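Local coordinates for TRAP dicarboxylate ABC transporter, substrate-binding protein (Roseobacter denitrificans, PDB 4OVQ), which binds beta-D-glucuronate and probably delivers it, as a periplasmic solute-binding protein, to a TRAP-type transporter, at residues A[96-108]-A[304-318]. Residues are numbered along the deposited sequence; the frame is centred on the assembly and turned at random.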
loop_
_atom_site.group_PDB
_atom_site.type_symbol
_atom_site.label_atom_id
_atom_site.label_comp_id
_atom_site.label_asym_id
_atom_site.label_seq_id
_atom_site.Cartn_x
_atom_site.Cartn_y
_atom_site.Cartn_z
ATOM N N VAL A 96 6.695 -12.392 -0.852
ATOM C CA VAL A 96 6.395 -12.931 0.470
ATOM C C VAL A 96 4.953 -13.429 0.561
ATOM O O VAL A 96 4.030 -12.648 0.732
ATOM C CB VAL A 96 6.572 -11.845 1.579
ATOM C CG1 VAL A 96 6.477 -12.454 2.962
ATOM C CG2 VAL A 96 7.895 -11.110 1.446
ATOM N N PRO A 97 4.735 -14.750 0.448
ATOM C CA PRO A 97 3.394 -15.314 0.422
ATOM C C PRO A 97 2.483 -14.826 1.530
ATOM O O PRO A 97 1.328 -14.567 1.260
ATOM C CB PRO A 97 3.650 -16.822 0.588
ATOM C CG PRO A 97 4.986 -17.024 -0.003
ATOM C CD PRO A 97 5.777 -15.779 0.322
ATOM N N ALA A 98 2.987 -14.726 2.760
ATOM C CA ALA A 98 2.129 -14.365 3.891
ATOM C C ALA A 98 1.718 -12.909 3.738
ATOM O O ALA A 98 0.578 -12.557 4.023
ATOM C CB ALA A 98 2.810 -14.627 5.234
ATOM N N ALA A 99 2.640 -12.064 3.262
ATOM C CA ALA A 99 2.320 -10.649 3.088
ATOM C C ALA A 99 1.299 -10.481 1.997
ATOM O O ALA A 99 0.499 -9.548 2.001
ATOM C CB ALA A 99 3.561 -9.848 2.757
ATOM N N ASN A 100 1.314 -11.408 1.052
ATOM C CA ASN A 100 0.389 -11.380 -0.052
ATOM C C ASN A 100 -1.081 -11.469 0.381
ATOM O O ASN A 100 -1.963 -11.050 -0.343
ATOM C CB ASN A 100 0.749 -12.502 -1.029
ATOM C CG ASN A 100 0.467 -12.145 -2.471
ATOM O OD1 ASN A 100 0.405 -10.980 -2.852
ATOM N ND2 ASN A 100 0.339 -13.169 -3.306
ATOM N N VAL A 101 -1.349 -11.972 1.587
ATOM C CA VAL A 101 -2.718 -12.064 2.064
ATOM C C VAL A 101 -3.446 -10.698 2.150
ATOM O O VAL A 101 -4.650 -10.625 1.956
ATOM C CB VAL A 101 -2.813 -12.835 3.406
ATOM C CG1 VAL A 101 -2.476 -11.951 4.579
ATOM C CG2 VAL A 101 -4.200 -13.416 3.572
ATOM N N VAL A 102 -2.712 -9.600 2.364
ATOM C CA VAL A 102 -3.366 -8.303 2.541
ATOM C C VAL A 102 -3.745 -7.689 1.193
ATOM O O VAL A 102 -4.463 -6.684 1.145
ATOM C CB VAL A 102 -2.513 -7.310 3.398
ATOM C CG1 VAL A 102 -2.156 -7.932 4.732
ATOM C CG2 VAL A 102 -1.281 -6.879 2.684
ATOM N N SER A 103 -3.281 -8.323 0.113
ATOM C CA SER A 103 -3.565 -7.916 -1.242
ATOM C C SER A 103 -4.820 -8.636 -1.807
ATOM O O SER A 103 -5.231 -8.388 -2.932
ATOM C CB SER A 103 -2.326 -8.151 -2.095
ATOM O OG SER A 103 -1.316 -7.182 -1.767
ATOM N N LEU A 104 -5.434 -9.496 -1.012
ATOM C CA LEU A 104 -6.718 -10.096 -1.422
ATOM C C LEU A 104 -7.849 -9.070 -1.362
ATOM O O LEU A 104 -8.071 -8.416 -0.347
ATOM C CB LEU A 104 -7.053 -11.313 -0.553
ATOM C CG LEU A 104 -6.198 -12.537 -0.890
ATOM C CD1 LEU A 104 -6.240 -13.545 0.265
ATOM C CD2 LEU A 104 -6.622 -13.189 -2.216
ATOM N N PRO A 105 -8.571 -8.906 -2.480
ATOM C CA PRO A 105 -9.690 -7.965 -2.527
ATOM C C PRO A 105 -10.754 -8.305 -1.480
ATOM O O PRO A 105 -11.058 -9.469 -1.305
ATOM C CB PRO A 105 -10.247 -8.181 -3.939
ATOM C CG PRO A 105 -9.077 -8.613 -4.722
ATOM C CD PRO A 105 -8.309 -9.503 -3.799
ATOM N N PHE A 106 -11.247 -7.290 -0.787
ATOM C CA PHE A 106 -12.350 -7.442 0.157
ATOM C C PHE A 106 -12.031 -8.359 1.341
ATOM O O PHE A 106 -12.941 -9.009 1.882
ATOM C CB PHE A 106 -13.608 -7.924 -0.587
ATOM C CG PHE A 106 -14.063 -6.991 -1.689
ATOM C CD1 PHE A 106 -14.670 -5.781 -1.387
ATOM C CD2 PHE A 106 -13.886 -7.332 -3.020
ATOM C CE1 PHE A 106 -15.083 -4.924 -2.391
ATOM C CE2 PHE A 106 -14.299 -6.488 -4.027
ATOM C CZ PHE A 106 -14.905 -5.280 -3.710
ATOM N N ILE A 107 -10.769 -8.413 1.771
ATOM C CA ILE A 107 -10.414 -9.261 2.916
ATOM C C ILE A 107 -10.572 -8.565 4.274
ATOM O O ILE A 107 -10.826 -9.220 5.292
ATOM C CB ILE A 107 -9.009 -9.882 2.783
ATOM C CG1 ILE A 107 -8.882 -11.038 3.791
ATOM C CG2 ILE A 107 -7.924 -8.843 2.988
ATOM C CD1 ILE A 107 -7.563 -11.742 3.743
ATOM N N PHE A 108 -10.443 -7.248 4.294
ATOM C CA PHE A 108 -10.756 -6.475 5.487
ATOM C C PHE A 108 -12.093 -5.769 5.277
ATOM O O PHE A 108 -12.463 -5.470 4.148
ATOM C CB PHE A 108 -9.638 -5.468 5.772
ATOM C CG PHE A 108 -8.277 -6.092 5.865
ATOM C CD1 PHE A 108 -7.976 -6.985 6.886
ATOM C CD2 PHE A 108 -7.292 -5.795 4.934
ATOM C CE1 PHE A 108 -6.720 -7.567 6.977
ATOM C CE2 PHE A 108 -6.034 -6.368 5.024
ATOM C CZ PHE A 108 -5.748 -7.255 6.049
ATOM N N TYR A 304 -9.233 -15.591 -4.769
ATOM C CA TYR A 304 -8.985 -16.200 -3.461
ATOM C C TYR A 304 -8.633 -17.652 -3.639
ATOM O O TYR A 304 -7.642 -18.154 -3.102
ATOM C CB TYR A 304 -10.218 -16.125 -2.573
ATOM C CG TYR A 304 -10.369 -14.859 -1.774
ATOM C CD1 TYR A 304 -10.806 -13.689 -2.369
ATOM C CD2 TYR A 304 -10.084 -14.832 -0.429
ATOM C CE1 TYR A 304 -10.955 -12.538 -1.657
ATOM C CE2 TYR A 304 -10.237 -13.672 0.302
ATOM C CZ TYR A 304 -10.664 -12.521 -0.319
ATOM O OH TYR A 304 -10.820 -11.355 0.399
ATOM N N GLU A 305 -9.479 -18.348 -4.380
ATOM C CA GLU A 305 -9.278 -19.752 -4.623
ATOM C C GLU A 305 -7.920 -19.995 -5.286
ATOM O O GLU A 305 -7.241 -20.974 -4.997
ATOM C CB GLU A 305 -10.438 -20.263 -5.465
ATOM C CG GLU A 305 -11.719 -20.291 -4.652
ATOM C CD GLU A 305 -11.630 -21.343 -3.575
ATOM O OE1 GLU A 305 -10.905 -22.337 -3.813
ATOM O OE2 GLU A 305 -12.261 -21.167 -2.506
ATOM N N ALA A 306 -7.491 -19.048 -6.106
ATOM C CA ALA A 306 -6.209 -19.185 -6.807
ATOM C C ALA A 306 -4.987 -18.848 -5.911
ATOM O O ALA A 306 -3.867 -19.300 -6.172
ATOM C CB ALA A 306 -6.217 -18.333 -8.046
ATOM N N TYR A 307 -5.201 -18.050 -4.868
ATOM C CA TYR A 307 -4.193 -17.890 -3.825
ATOM C C TYR A 307 -4.100 -19.143 -2.941
ATOM O O TYR A 307 -3.021 -19.520 -2.484
ATOM C CB TYR A 307 -4.526 -16.669 -2.975
ATOM C CG TYR A 307 -3.629 -16.480 -1.795
ATOM C CD1 TYR A 307 -2.405 -15.821 -1.939
ATOM C CD2 TYR A 307 -4.004 -16.895 -0.533
ATOM C CE1 TYR A 307 -1.566 -15.629 -0.864
ATOM C CE2 TYR A 307 -3.161 -16.713 0.563
ATOM C CZ TYR A 307 -1.944 -16.081 0.382
ATOM O OH TYR A 307 -1.102 -15.887 1.450
ATOM N N PHE A 308 -5.244 -19.774 -2.698
ATOM C CA PHE A 308 -5.289 -20.962 -1.853
ATOM C C PHE A 308 -4.535 -22.094 -2.532
ATOM O O PHE A 308 -3.848 -22.898 -1.875
ATOM C CB PHE A 308 -6.736 -21.369 -1.590
ATOM C CG PHE A 308 -7.486 -20.421 -0.688
ATOM C CD1 PHE A 308 -6.830 -19.740 0.319
ATOM C CD2 PHE A 308 -8.848 -20.220 -0.848
ATOM C CE1 PHE A 308 -7.518 -18.877 1.144
ATOM C CE2 PHE A 308 -9.544 -19.359 -0.017
ATOM C CZ PHE A 308 -8.876 -18.684 0.978
ATOM N N GLU A 309 -4.673 -22.161 -3.853
ATOM C CA GLU A 309 -4.039 -23.213 -4.637
ATOM C C GLU A 309 -2.535 -22.997 -4.702
ATOM O O GLU A 309 -1.764 -23.957 -4.704
ATOM C CB GLU A 309 -4.635 -23.284 -6.047
ATOM C CG GLU A 309 -3.991 -24.344 -6.967
ATOM C CD GLU A 309 -4.635 -25.726 -6.857
ATOM O OE1 GLU A 309 -5.100 -26.097 -5.752
ATOM O OE2 GLU A 309 -4.686 -26.449 -7.885
ATOM N N ALA A 310 -2.109 -21.737 -4.729
ATOM C CA ALA A 310 -0.686 -21.412 -4.764
ATOM C C ALA A 310 -0.040 -21.535 -3.374
ATOM O O ALA A 310 1.151 -21.809 -3.267
ATOM C CB ALA A 310 -0.492 -19.993 -5.298
ATOM N N ASN A 311 -0.850 -21.368 -2.325
ATOM C CA ASN A 311 -0.368 -21.254 -0.948
ATOM C C ASN A 311 -1.292 -21.989 0.021
ATOM O O ASN A 311 -1.934 -21.373 0.871
ATOM C CB ASN A 311 -0.279 -19.778 -0.515
ATOM C CG ASN A 311 0.522 -18.929 -1.471
ATOM O OD1 ASN A 311 1.745 -18.969 -1.463
ATOM N ND2 ASN A 311 -0.165 -18.143 -2.293
ATOM N N PRO A 312 -1.377 -23.322 -0.110
ATOM C CA PRO A 312 -2.283 -24.131 0.724
ATOM C C PRO A 312 -2.093 -23.885 2.215
ATOM O O PRO A 312 -3.068 -23.831 2.970
ATOM C CB PRO A 312 -1.906 -25.574 0.377
ATOM C CG PRO A 312 -1.102 -25.504 -0.877
ATOM C CD PRO A 312 -0.502 -24.136 -0.968
ATOM N N ASP A 313 -0.840 -23.731 2.623
ATOM C CA ASP A 313 -0.483 -23.500 4.017
ATOM C C ASP A 313 -1.054 -22.225 4.602
ATOM O O ASP A 313 -1.085 -22.055 5.825
ATOM C CB ASP A 313 1.030 -23.403 4.145
ATOM C CG ASP A 313 1.720 -24.716 3.912
ATOM O OD1 ASP A 313 1.032 -25.761 3.946
ATOM O OD2 ASP A 313 2.958 -24.701 3.712
ATOM N N LEU A 314 -1.470 -21.309 3.737
ATOM C CA LEU A 314 -1.854 -19.991 4.186
ATOM C C LEU A 314 -3.365 -19.792 4.176
ATOM O O LEU A 314 -3.859 -18.717 4.507
ATOM C CB LEU A 314 -1.120 -18.947 3.341
ATOM C CG LEU A 314 0.293 -18.523 3.792
ATOM C CD1 LEU A 314 1.123 -19.656 4.327
ATOM C CD2 LEU A 314 1.058 -17.850 2.647
ATOM N N ARG A 315 -4.111 -20.846 3.859
ATOM C CA ARG A 315 -5.569 -20.774 3.953
ATOM C C ARG A 315 -6.012 -20.341 5.358
ATOM O O ARG A 315 -6.884 -19.469 5.506
ATOM C CB ARG A 315 -6.204 -22.117 3.591
ATOM C CG ARG A 315 -7.709 -22.050 3.494
ATOM C CD ARG A 315 -8.293 -23.445 3.307
ATOM N NE ARG A 315 -8.133 -23.862 1.925
ATOM C CZ ARG A 315 -9.006 -23.583 0.964
ATOM N NH1 ARG A 315 -10.109 -22.899 1.243
ATOM N NH2 ARG A 315 -8.772 -23.977 -0.278
ATOM N N PRO A 316 -5.408 -20.947 6.402
ATOM C CA PRO A 316 -5.706 -20.573 7.791
ATOM C C PRO A 316 -5.378 -19.118 8.119
ATOM O O PRO A 316 -6.038 -18.557 8.987
ATOM C CB PRO A 316 -4.824 -21.522 8.617
ATOM C CG PRO A 316 -4.424 -22.617 7.684
ATOM C CD PRO A 316 -4.374 -21.989 6.328
ATOM N N LEU A 317 -4.408 -18.505 7.442
ATOM C CA LEU A 317 -4.123 -17.082 7.659
ATOM C C LEU A 317 -5.314 -16.266 7.168
ATOM O O LEU A 317 -5.770 -15.315 7.822
ATOM C CB LEU A 317 -2.843 -16.658 6.923
ATOM C CG LEU A 317 -2.353 -15.215 7.072
ATOM C CD1 LEU A 317 -2.117 -14.857 8.508
ATOM C CD2 LEU A 317 -1.060 -15.061 6.277
ATOM N N VAL A 318 -5.824 -16.649 6.005
ATOM C CA VAL A 318 -6.972 -15.970 5.422
ATOM C C VAL A 318 -8.198 -16.104 6.318
ATOM O O VAL A 318 -8.875 -15.119 6.587
ATOM C CB VAL A 318 -7.270 -16.503 4.015
ATOM C CG1 VAL A 318 -8.502 -15.836 3.456
ATOM C CG2 VAL A 318 -6.069 -16.237 3.097
HETATM O O HOH W 1 1.445 -15.887 -3.128
#
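P97, V101 and L104, in and around the 3-10 segment 101-103, lie against helix 301-310, the turn after it and the start of helix 315-322. The CA atoms of P97 and N311, the first residue past helix 301-310, are 7.2 Å apart, those of V101 and V318 6.7 Å, and those of L104 and Y304 6.8 Å. Two tyrosines of the first helix bond backbone carbonyls of the loop. The Y304 hydroxyl OH donates to P105 O at 2.6 Å, and Y307 OH donates to P97 O at 2.8 Å. Each acceptor lies at the ring edge, but each hydroxyl sits above the carbonyl plane, 44° out of it for Y307. L104 lies over the Y304 ring, its CD2 4.1 Å from the centroid in a CH-pi contact. Its other methyl, CD1, comes over a face of the Y307 ring. Y307 reaches the loop because its CG is anti to the backbone N (chi1 175°). V101 CG2 packs tightly on V318 CG2 at 3.4 Å, while V101 CG1 meets L317 CD2. L314 CD2 presses on P97 CB. One water accepts from both N100 ND2 and N311 ND2. N100 OD1 is held by N171, so the amide has partners at both ends. N311 ND2 also bonds Y307 O, which ties the helix end to the same water. Apolar packing, the water and two tyrosine hydroxyls bonded to loop carbonyls together hold the loop against both C-terminal helices.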